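Local structure of beta-galactosidase/beta-glucuronidase (Faecalibacterium prausnitzii L2-6, 6MVF) at residues 297-302 with 573-578; 321-326 with 559-564; 353-358 with 526-531; 516-521 with 568-573. The protein binds flavin mononucleotide and, as a family 2 glycoside hydrolase, probably cleaves beta-glucuronides. All blocks are in the same frame, centred on the assembly; numbering follows the deposited sequence.

Contact 1 (297-302 with 573-578)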
# COMPACT_ATOMS: atom_id res chain seq x y z
N ARG A 297 28.81 -20.01 9.57
CA ARG A 297 28.58 -20.98 8.51
C ARG A 297 27.68 -20.34 7.46
O ARG A 297 26.50 -20.08 7.71
CB ARG A 297 27.96 -22.27 9.07
CG ARG A 297 28.80 -22.95 10.16
CD ARG A 297 30.21 -23.33 9.64
NE ARG A 297 31.04 -24.06 10.60
CZ ARG A 297 32.13 -23.56 11.19
NH1 ARG A 297 32.54 -22.32 10.94
NH2 ARG A 297 32.81 -24.30 12.05
N GLY A 298 28.24 -20.05 6.29
CA GLY A 298 27.47 -19.33 5.30
C GLY A 298 27.93 -19.46 3.86
O GLY A 298 28.38 -20.53 3.43
N VAL A 299 27.80 -18.37 3.10
CA VAL A 299 27.89 -18.41 1.65
C VAL A 299 28.52 -17.10 1.16
O VAL A 299 28.62 -16.12 1.90
CB VAL A 299 26.49 -18.62 0.99
CG1 VAL A 299 25.82 -19.86 1.53
CG2 VAL A 299 25.58 -17.44 1.25
N SER A 300 28.96 -17.11 -0.08
CA SER A 300 29.32 -15.91 -0.81
C SER A 300 28.19 -15.57 -1.77
O SER A 300 27.35 -16.42 -2.08
CB SER A 300 30.63 -16.09 -1.58
OG SER A 300 31.71 -16.28 -0.66
N ARG A 301 28.17 -14.32 -2.24
CA ARG A 301 27.09 -13.83 -3.08
C ARG A 301 27.65 -12.80 -4.05
O ARG A 301 28.23 -11.81 -3.62
CB ARG A 301 25.97 -13.21 -2.22
CG ARG A 301 24.73 -12.72 -2.99
CD ARG A 301 24.62 -11.19 -3.01
NE ARG A 301 23.46 -10.74 -3.78
CZ ARG A 301 23.15 -9.46 -4.02
NH1 ARG A 301 23.92 -8.48 -3.56
NH2 ARG A 301 22.06 -9.17 -4.71
N HIS A 302 27.48 -13.04 -5.35
CA HIS A 302 27.77 -12.06 -6.39
C HIS A 302 26.53 -11.19 -6.64
O HIS A 302 25.43 -11.49 -6.16
CB HIS A 302 28.23 -12.77 -7.66
CG HIS A 302 29.71 -12.82 -7.82
ND1 HIS A 302 30.50 -11.69 -7.84
CD2 HIS A 302 30.55 -13.87 -8.01
CE1 HIS A 302 31.76 -12.04 -8.00
NE2 HIS A 302 31.82 -13.36 -8.11
N ALA A 573 19.25 -28.38 6.08
CA ALA A 573 19.16 -29.36 7.17
C ALA A 573 20.28 -29.18 8.20
O ALA A 573 20.06 -29.41 9.40
CB ALA A 573 19.16 -30.79 6.59
N TYR A 574 21.47 -28.74 7.79
CA TYR A 574 22.57 -28.61 8.75
C TYR A 574 22.52 -27.31 9.53
O TYR A 574 23.09 -27.25 10.62
CB TYR A 574 23.92 -28.71 8.04
CG TYR A 574 24.52 -30.11 8.00
CD1 TYR A 574 24.20 -31.02 6.98
CD2 TYR A 574 25.42 -30.52 8.98
CE1 TYR A 574 24.75 -32.30 6.95
CE2 TYR A 574 25.96 -31.79 8.97
CZ TYR A 574 25.63 -32.67 7.95
OH TYR A 574 26.19 -33.93 7.96
N TRP A 575 21.85 -26.28 9.01
CA TRP A 575 21.88 -24.93 9.58
C TRP A 575 20.53 -24.44 10.08
O TRP A 575 20.48 -23.80 11.14
CB TRP A 575 22.39 -23.93 8.53
CG TRP A 575 23.79 -24.14 8.08
CD1 TRP A 575 24.75 -24.95 8.64
CD2 TRP A 575 24.41 -23.54 6.93
NE1 TRP A 575 25.92 -24.87 7.92
CE2 TRP A 575 25.74 -24.01 6.87
CE3 TRP A 575 23.96 -22.65 5.95
CZ2 TRP A 575 26.61 -23.61 5.89
CZ3 TRP A 575 24.83 -22.26 4.98
CH2 TRP A 575 26.15 -22.75 4.94
N ALA A 576 19.45 -24.67 9.33
CA ALA A 576 18.17 -24.04 9.64
C ALA A 576 17.54 -24.68 10.86
O ALA A 576 17.76 -25.87 11.16
CB ALA A 576 17.19 -24.12 8.46
N LYS A 577 16.74 -23.89 11.58
CA LYS A 577 16.04 -24.41 12.74
C LYS A 577 14.59 -24.78 12.46
O LYS A 577 14.07 -25.69 13.11
CB LYS A 577 16.11 -23.39 13.89
CG LYS A 577 17.54 -23.20 14.45
CD LYS A 577 18.29 -24.53 14.58
CE LYS A 577 19.79 -24.34 14.81
NZ LYS A 577 20.14 -24.01 16.23
N ASP A 578 13.93 -24.11 11.51
CA ASP A 578 12.56 -24.48 11.18
C ASP A 578 12.56 -25.93 10.67
O ASP A 578 13.43 -26.29 9.86
CB ASP A 578 11.96 -23.55 10.12
CG ASP A 578 11.58 -22.16 10.67
OD1 ASP A 578 11.76 -21.89 11.88
OD2 ASP A 578 11.10 -21.32 9.86
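The indole of W575, on the final turn of the last helix of the TIM barrel, lays one face against R297 and brings its far rim up to G298 in the first barrel strand, 292-300. The tight part of the contact is that ring face. CB of R297 sits over it, 3.2 Å above the plane and shifted toward the rim, and CB comes within 3.5 Å of NE1 of W575. The ring also passes 4.0 Å from CA of G298 at its atom CZ3; tryptophan suits this place because a broad, flat group can cover two residues of a strand at once. The arginine adds only the root of its chain: a bend at chi2 (-59°) turns the rest off the indole, and the guanidinium hydrogen-bonds to the carbonyl oxygens of F521 and I527. L327 of helix 314-327 and Y571, one helical turn back, also touch the indole.

The other side is loose. A576 leaves the helical conformation, and the chain runs out through the exposed K577 and D578, where ND2 of N603 donates to the carbonyl oxygens of A576 and D578. Toward the barrel, at the far rim of the indole, the fit is uneven: V299 is the looser neighbour, its CG1 4.3 Å from CZ3 of W575 near the ring plane, whereas O of G298 comes to 3.5 Å from CH2 of W575, obliquely.

Contact 2 (321-326 with 559-564)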
# COMPACT_ATOMS: atom_id res chain seq x y z
N ALA A 321 18.80 -11.76 0.08
CA ALA A 321 19.03 -11.85 1.51
C ALA A 321 18.05 -12.81 2.16
O ALA A 321 18.45 -13.64 2.99
CB ALA A 321 18.95 -10.47 2.13
N GLN A 322 16.78 -12.75 1.77
CA GLN A 322 15.77 -13.63 2.36
C GLN A 322 16.00 -15.09 1.99
O GLN A 322 15.85 -15.98 2.84
CB GLN A 322 14.37 -13.17 1.96
CG GLN A 322 13.75 -12.25 3.00
CD GLN A 322 13.11 -10.98 2.41
OE1 GLN A 322 12.58 -10.99 1.29
NE2 GLN A 322 13.17 -9.88 3.18
N ILE A 323 16.37 -15.36 0.75
CA ILE A 323 16.68 -16.74 0.39
C ILE A 323 17.84 -17.26 1.23
O ILE A 323 17.79 -18.38 1.77
CB ILE A 323 16.97 -16.85 -1.12
CG1 ILE A 323 15.68 -16.65 -1.90
CG2 ILE A 323 17.57 -18.21 -1.42
CD1 ILE A 323 15.86 -16.38 -3.39
N ILE A 324 18.87 -16.44 1.43
CA ILE A 324 20.01 -16.88 2.23
C ILE A 324 19.62 -17.05 3.70
O ILE A 324 20.11 -17.97 4.37
CB ILE A 324 21.19 -15.92 2.04
CG1 ILE A 324 21.65 -15.97 0.58
CG2 ILE A 324 22.34 -16.27 3.00
CD1 ILE A 324 22.39 -14.73 0.13
N LYS A 325 18.71 -16.20 4.21
CA LYS A 325 18.19 -16.38 5.56
C LYS A 325 17.43 -17.70 5.72
O LYS A 325 17.62 -18.41 6.71
CB LYS A 325 17.28 -15.21 5.95
CG LYS A 325 16.90 -15.19 7.44
CD LYS A 325 18.07 -14.65 8.25
CE LYS A 325 17.81 -14.69 9.72
NZ LYS A 325 19.03 -14.33 10.45
N GLU A 326 16.57 -18.04 4.76
CA GLU A 326 15.84 -19.31 4.84
C GLU A 326 16.77 -20.51 4.84
O GLU A 326 16.44 -21.57 5.38
CB GLU A 326 14.86 -19.43 3.66
CG GLU A 326 13.71 -18.43 3.66
CD GLU A 326 13.06 -18.26 2.28
OE1 GLU A 326 12.20 -17.35 2.13
OE2 GLU A 326 13.43 -19.04 1.35
N ILE A 559 20.63 -19.04 -11.08
CA ILE A 559 20.94 -17.63 -11.29
C ILE A 559 19.69 -16.76 -11.40
O ILE A 559 19.74 -15.55 -11.19
CB ILE A 559 21.84 -17.54 -12.54
CG1 ILE A 559 22.54 -16.19 -12.61
CG2 ILE A 559 21.05 -17.83 -13.79
CD1 ILE A 559 23.33 -16.00 -13.87
N ASP A 560 18.55 -17.36 -11.72
CA ASP A 560 17.28 -16.65 -11.74
C ASP A 560 16.60 -16.66 -10.37
O ASP A 560 15.46 -16.20 -10.26
CB ASP A 560 16.38 -17.25 -12.83
CG ASP A 560 16.16 -18.75 -12.65
OD1 ASP A 560 16.29 -19.26 -11.50
OD2 ASP A 560 15.85 -19.44 -13.66
N ARG A 561 17.27 -17.18 -9.34
CA ARG A 561 16.80 -17.29 -7.96
C ARG A 561 15.61 -18.21 -7.81
O ARG A 561 15.00 -18.22 -6.75
CB ARG A 561 16.46 -15.91 -7.36
CG ARG A 561 17.64 -15.21 -6.69
CD ARG A 561 18.84 -15.06 -7.64
NE ARG A 561 19.88 -14.16 -7.16
CZ ARG A 561 21.07 -13.99 -7.75
NH1 ARG A 561 21.36 -14.67 -8.86
NH2 ARG A 561 21.96 -13.15 -7.24
N LYS A 562 15.27 -19.00 -8.83
CA LYS A 562 14.05 -19.79 -8.81
C LYS A 562 14.22 -21.20 -8.25
O LYS A 562 13.31 -21.71 -7.59
CB LYS A 562 13.46 -19.87 -10.22
CG LYS A 562 12.87 -18.58 -10.70
CD LYS A 562 11.93 -18.80 -11.88
CE LYS A 562 11.21 -17.51 -12.21
NZ LYS A 562 10.57 -16.94 -10.99
N THR A 563 15.35 -21.86 -8.52
CA THR A 563 15.49 -23.30 -8.29
C THR A 563 16.61 -23.56 -7.28
O THR A 563 17.78 -23.29 -7.56
CB THR A 563 15.74 -24.05 -9.60
OG1 THR A 563 14.67 -23.80 -10.51
CG2 THR A 563 15.80 -25.55 -9.37
N ARG A 564 16.22 -24.10 -6.14
CA ARG A 564 17.16 -24.54 -5.12
C ARG A 564 17.69 -25.92 -5.49
O ARG A 564 16.91 -26.88 -5.63
CB ARG A 564 16.46 -24.58 -3.77
CG ARG A 564 16.02 -23.22 -3.28
CD ARG A 564 14.81 -23.33 -2.35
NE ARG A 564 14.46 -22.04 -1.77
CZ ARG A 564 13.88 -21.05 -2.45
NH1 ARG A 564 13.58 -21.22 -3.74
NH2 ARG A 564 13.61 -19.90 -1.84
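Helix 314-327, the first outer helix of the TIM barrel, turns I323 and E326 toward R561 and R564 in the loop that leads into the last barrel helix. Three residues apart, I323 and E326 share one side of their helix. Isoleucine suits the buried position: its CD1, carried outward by a nearly straight chi2 (165°), rests 3.9 Å from CG of R561 and equally close to the backbone O of R561. Its CG1 lies near NH2 of R564, which comes at an oblique angle.

Toward solvent, at the exposed E326, the contact becomes ionic. R564, extended from CG to NE, donates from NH2 to OE2 of E326 in a weak, 3.3 Å salt-bridge hydrogen bond. The carboxylate and guanidinium planes are only 20° apart, with OE2 at the edge of the guanidinium, and solvent nearby would probably screen the attraction.

Within the loop, OD1 of D560 accepts from N of K562 at 2.9 Å, forming an Asx turn that fixes the bend. R561, with a positive phi, sends its guanidinium back to O of I559, and its NE pairs with D320.

A second subunit meets the far side of the loop, where N of its A266 donates to D560. On the barrel side, M535 packs on I323, and NE2 of Q572 on helix 566-575 hydrogen-bonds to O of E326, tying the first and last outer helices together.

Contact 3 (353-358 with 526-531)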
# COMPACT_ATOMS: atom_id res chain seq x y z
N ALA A 353 26.62 -11.91 9.57
CA ALA A 353 28.00 -11.45 9.69
C ALA A 353 28.59 -11.29 8.29
O ALA A 353 28.68 -12.26 7.54
CB ALA A 353 28.81 -12.47 10.52
N VAL A 354 28.99 -10.07 7.92
CA VAL A 354 29.39 -9.76 6.55
C VAL A 354 30.91 -9.57 6.45
O VAL A 354 31.51 -8.84 7.26
CB VAL A 354 28.68 -8.51 6.01
CG1 VAL A 354 29.31 -8.07 4.67
CG2 VAL A 354 27.20 -8.77 5.86
N TRP A 355 31.51 -10.21 5.45
CA TRP A 355 32.88 -9.97 5.01
C TRP A 355 32.80 -9.10 3.74
O TRP A 355 32.28 -9.54 2.71
CB TRP A 355 33.58 -11.32 4.80
CG TRP A 355 34.84 -11.43 3.88
CD1 TRP A 355 35.20 -10.61 2.83
CD2 TRP A 355 35.85 -12.44 3.94
NE1 TRP A 355 36.36 -11.05 2.25
CE2 TRP A 355 36.79 -12.17 2.91
CE3 TRP A 355 36.06 -13.56 4.77
CZ2 TRP A 355 37.92 -12.97 2.69
CZ3 TRP A 355 37.19 -14.36 4.55
CH2 TRP A 355 38.11 -14.05 3.52
N ALA A 356 33.28 -7.86 3.84
CA ALA A 356 33.31 -6.94 2.71
C ALA A 356 34.75 -6.79 2.21
O ALA A 356 35.69 -6.77 3.01
CB ALA A 356 32.73 -5.57 3.08
N GLU A 357 34.91 -6.66 0.88
CA GLU A 357 36.25 -6.61 0.30
C GLU A 357 36.28 -5.72 -0.94
O GLU A 357 35.25 -5.33 -1.50
CB GLU A 357 36.75 -8.02 -0.04
CG GLU A 357 36.06 -8.66 -1.21
CD GLU A 357 36.60 -10.05 -1.53
OE1 GLU A 357 37.16 -10.71 -0.62
OE2 GLU A 357 36.48 -10.50 -2.69
N ILE A 358 37.51 -5.39 -1.35
CA ILE A 358 37.79 -4.62 -2.56
C ILE A 358 38.20 -5.60 -3.65
O ILE A 358 38.62 -6.72 -3.33
CB ILE A 358 38.90 -3.57 -2.31
CG1 ILE A 358 40.17 -4.27 -1.81
CG2 ILE A 358 38.42 -2.50 -1.34
CD1 ILE A 358 41.27 -3.34 -1.46
N TRP A 526 36.63 -24.39 15.45
CA TRP A 526 37.77 -23.47 15.37
C TRP A 526 37.97 -22.89 13.97
O TRP A 526 38.80 -22.00 13.80
CB TRP A 526 39.03 -24.19 15.86
CG TRP A 526 39.24 -25.55 15.23
CD1 TRP A 526 38.82 -26.75 15.72
CD2 TRP A 526 39.88 -25.83 13.98
NE1 TRP A 526 39.17 -27.76 14.85
CE2 TRP A 526 39.82 -27.22 13.78
CE3 TRP A 526 40.50 -25.03 13.01
CZ2 TRP A 526 40.37 -27.85 12.64
CZ3 TRP A 526 41.04 -25.65 11.88
CH2 TRP A 526 40.97 -27.05 11.71
N ILE A 527 37.24 -23.39 12.96
CA ILE A 527 37.14 -22.70 11.68
C ILE A 527 36.24 -21.49 11.91
O ILE A 527 35.05 -21.65 12.19
CB ILE A 527 36.58 -23.61 10.59
CG1 ILE A 527 37.51 -24.81 10.34
CG2 ILE A 527 36.33 -22.80 9.31
CD1 ILE A 527 38.76 -24.48 9.55
N TRP A 528 36.80 -20.29 11.83
CA TRP A 528 36.03 -19.15 12.31
C TRP A 528 34.86 -18.85 11.37
O TRP A 528 33.78 -18.46 11.85
CB TRP A 528 36.93 -17.92 12.52
CG TRP A 528 37.63 -17.43 11.31
CD1 TRP A 528 38.82 -17.87 10.82
CD2 TRP A 528 37.19 -16.39 10.42
NE1 TRP A 528 39.15 -17.19 9.68
CE2 TRP A 528 38.16 -16.28 9.41
CE3 TRP A 528 36.06 -15.56 10.37
CZ2 TRP A 528 38.04 -15.36 8.36
CZ3 TRP A 528 35.95 -14.64 9.35
CH2 TRP A 528 36.93 -14.55 8.34
N ALA A 529 35.05 -19.06 10.06
CA ALA A 529 33.97 -18.89 9.09
C ALA A 529 34.28 -19.71 7.84
O ALA A 529 35.40 -19.68 7.34
CB ALA A 529 33.78 -17.42 8.72
N SER A 530 33.27 -20.42 7.34
CA SER A 530 33.29 -21.06 6.04
C SER A 530 32.24 -20.43 5.14
O SER A 530 31.14 -20.07 5.60
CB SER A 530 33.04 -22.58 6.16
OG SER A 530 31.83 -22.85 6.86
N HIS A 531 32.56 -20.30 3.85
CA HIS A 531 31.70 -19.64 2.87
C HIS A 531 31.61 -20.49 1.62
O HIS A 531 32.59 -20.62 0.88
CB HIS A 531 32.24 -18.25 2.52
CG HIS A 531 32.21 -17.28 3.66
ND1 HIS A 531 33.32 -16.99 4.41
CD2 HIS A 531 31.19 -16.54 4.17
CE1 HIS A 531 33.00 -16.10 5.34
NE2 HIS A 531 31.72 -15.81 5.21
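W355, W528 and H531 meet inside the TIM barrel, where the third strand, 353-357, faces the eighth, 529-532. These strands are not neighbours, and the gap between them is bridged here by large aromatic side chains.

CB of W355 points toward the opposite segment, and CG stands anti to the backbone N (chi1 158°). From there the indole divides. Its pyrrole side leads to NE1, which donates to OE1 of E357, two residues on along the same strand, at 3.0 Å. The bond is bent and meets OE1 on its anti side, 31° out of the plane of the carboxylate, which R333 and H336 also hold. Along the benzo ring, CE3 reaches both partners: CH2 of W528 at 3.8 Å and CE1 of H531 at 4.0 Å. CZ3, next along the rim, lies 3.8 Å from CH2 of W528 and close to its CZ2. T430 and A432 of strand 428-433 pack on the same indole.

The two tryptophans cross at about a right angle, and the imidazole plane is turned 82° from the six-membered ring of W355, an oblique aromatic pair. Both partners have their polar ends held elsewhere, W528 by O of E450 and H531 by the hydroxyl of T331. A leucine in place of W355 would probably leave a gap beside W528 and H531, and the carboxylate of E357 without its indole N-H. Behind the contact, W528 is backed by its own neighbour: CB of A529 lies 3.3 Å above the W528 indole plane, toward its rim.

Contact 4 (516-521 with 568-573)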
# COMPACT_ATOMS: atom_id res chain seq x y z
N TYR A 516 29.78 -33.74 2.55
CA TYR A 516 31.02 -33.89 3.32
C TYR A 516 31.41 -32.57 3.99
O TYR A 516 31.77 -32.56 5.17
CB TYR A 516 32.14 -34.41 2.41
CG TYR A 516 33.51 -34.52 3.08
CD1 TYR A 516 34.30 -33.38 3.28
CD2 TYR A 516 34.02 -35.75 3.50
CE1 TYR A 516 35.54 -33.46 3.88
CE2 TYR A 516 35.28 -35.84 4.09
CZ TYR A 516 36.03 -34.68 4.29
OH TYR A 516 37.27 -34.73 4.88
N MET A 517 31.36 -31.46 3.25
CA MET A 517 31.86 -30.19 3.79
C MET A 517 31.00 -29.68 4.93
O MET A 517 31.52 -29.14 5.91
CB MET A 517 31.95 -29.15 2.68
CG MET A 517 32.88 -29.54 1.56
SD MET A 517 34.59 -29.78 2.13
CE MET A 517 35.11 -28.08 2.39
N ALA A 518 29.68 -29.80 4.80
CA ALA A 518 28.78 -29.39 5.87
C ALA A 518 29.18 -30.05 7.18
O ALA A 518 29.24 -29.40 8.23
CB ALA A 518 27.33 -29.75 5.52
N GLN A 519 29.45 -31.36 7.13
CA GLN A 519 29.85 -32.10 8.31
C GLN A 519 31.29 -31.79 8.72
O GLN A 519 31.60 -31.75 9.91
CB GLN A 519 29.65 -33.60 8.05
CG GLN A 519 29.94 -34.47 9.25
CD GLN A 519 29.00 -34.17 10.38
OE1 GLN A 519 27.78 -34.12 10.17
NE2 GLN A 519 29.54 -33.92 11.58
N ALA A 520 32.17 -31.55 7.75
CA ALA A 520 33.55 -31.17 8.06
C ALA A 520 33.61 -29.89 8.89
O ALA A 520 34.37 -29.81 9.86
CB ALA A 520 34.37 -31.00 6.77
N PHE A 521 32.82 -28.87 8.51
CA PHE A 521 32.88 -27.61 9.26
C PHE A 521 32.11 -27.69 10.57
O PHE A 521 32.51 -27.05 11.54
CB PHE A 521 32.38 -26.46 8.40
CG PHE A 521 33.29 -26.16 7.25
CD1 PHE A 521 34.62 -25.83 7.48
CD2 PHE A 521 32.84 -26.25 5.95
CE1 PHE A 521 35.48 -25.57 6.43
CE2 PHE A 521 33.69 -25.99 4.88
CZ PHE A 521 35.02 -25.65 5.12
N PHE A 568 21.48 -27.08 -1.72
CA PHE A 568 20.85 -26.10 -0.85
C PHE A 568 20.25 -26.76 0.38
O PHE A 568 20.45 -26.29 1.51
CB PHE A 568 19.81 -25.34 -1.66
CG PHE A 568 18.89 -24.48 -0.84
CD1 PHE A 568 17.77 -25.03 -0.21
CD2 PHE A 568 19.12 -23.11 -0.75
CE1 PHE A 568 16.93 -24.23 0.53
CE2 PHE A 568 18.27 -22.30 -0.02
CZ PHE A 568 17.18 -22.85 0.62
N TYR A 569 19.54 -27.88 0.20
CA TYR A 569 18.84 -28.54 1.29
C TYR A 569 19.77 -29.31 2.21
O TYR A 569 19.40 -29.57 3.36
CB TYR A 569 17.74 -29.46 0.73
CG TYR A 569 16.65 -28.69 0.02
CD1 TYR A 569 15.60 -28.10 0.74
CD2 TYR A 569 16.68 -28.51 -1.36
CE1 TYR A 569 14.59 -27.38 0.09
CE2 TYR A 569 15.68 -27.78 -2.02
CZ TYR A 569 14.65 -27.22 -1.29
OH TYR A 569 13.68 -26.50 -1.93
N VAL A 570 20.96 -29.70 1.74
CA VAL A 570 21.99 -30.17 2.65
C VAL A 570 22.26 -29.11 3.72
O VAL A 570 22.17 -29.37 4.93
CB VAL A 570 23.29 -30.50 1.89
CG1 VAL A 570 24.45 -30.70 2.88
CG2 VAL A 570 23.09 -31.73 0.98
N TYR A 571 22.59 -27.89 3.29
CA TYR A 571 22.90 -26.83 4.24
C TYR A 571 21.68 -26.45 5.06
O TYR A 571 21.81 -26.18 6.26
CB TYR A 571 23.48 -25.62 3.51
CG TYR A 571 24.87 -25.95 3.12
CD1 TYR A 571 25.81 -26.23 4.09
CD2 TYR A 571 25.23 -26.09 1.80
CE1 TYR A 571 27.08 -26.58 3.75
CE2 TYR A 571 26.51 -26.43 1.45
CZ TYR A 571 27.44 -26.67 2.43
OH TYR A 571 28.72 -27.01 2.08
N GLN A 572 20.50 -26.44 4.45
CA GLN A 572 19.30 -26.10 5.20
C GLN A 572 19.10 -27.08 6.35
O GLN A 572 18.84 -26.66 7.49
CB GLN A 572 18.07 -26.08 4.31
CG GLN A 572 16.93 -25.36 4.98
CD GLN A 572 15.71 -25.21 4.10
OE1 GLN A 572 15.22 -26.18 3.51
NE2 GLN A 572 15.21 -23.96 4.00
N ALA A 573 19.25 -28.38 6.08
CA ALA A 573 19.16 -29.36 7.17
C ALA A 573 20.28 -29.18 8.20
O ALA A 573 20.06 -29.41 9.40
CB ALA A 573 19.16 -30.79 6.59
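A518 and Y571 bring together the last two outer helices of the TIM barrel, 507-522 and 566-575. The short segments run in roughly the same direction, their axes 10.0 Å apart at closest approach and inclined at 25°.

The apolar contacts centre on the methyl of A518. Its CB comes to 3.6 Å from CE1 of Y571 and to 4.0 Å from CG1 of V570, so two successive residues of one helix both touch a single small group of the other. Alanine suits this spot because its short side chain lets the tyrosine ring come close to the helix backbone; CA of A518 is 3.9 Å from CE1 of Y571. The valine offers CG1 because that branch stands anti to its backbone N (chi1 168°), while Y571, with CG beside its own N, swings its ring across toward 516-521.

The polar part lies at the end of the same ring. The phenolic OH of Y571 passes CB of M517 at 3.9 Å without bonding there, and its hydrogen bonds go to ND1 of H514 and the hydroxyl of Y487. A phenylalanine in place of Y571 would probably keep the ring against A518 but leave H514 and Y487 without this shared partner.

No hydrogen bond crosses between the two segments themselves. The chemistry therefore implies that shape and burial hold them together, with one tyrosine adding a polar tie to the seventh strand and an earlier turn of helix 507-522.

From the N terminus, the first barrel strand supplies 297-302, helix 314-327 supplies 321-326 and the third strand supplies 353-358. Their partners come much later: 526-531 completes contact 3, 559-564 contact 2 and 573-578 contact 1. Contact 3 therefore nests within contact 2, and both within contact 1, which closes a loop spanning almost the whole barrel. Contact 4 also falls within contact 1, but it starts at 516-521 and ends at 568-573, so it crosses contacts 2 and 3. Contacts 1 and 4 share A573 and helix 566-575; contacts 1 and 3 meet where the first and eighth strands pair. Together they join barrel interior, closing strands and outer helices.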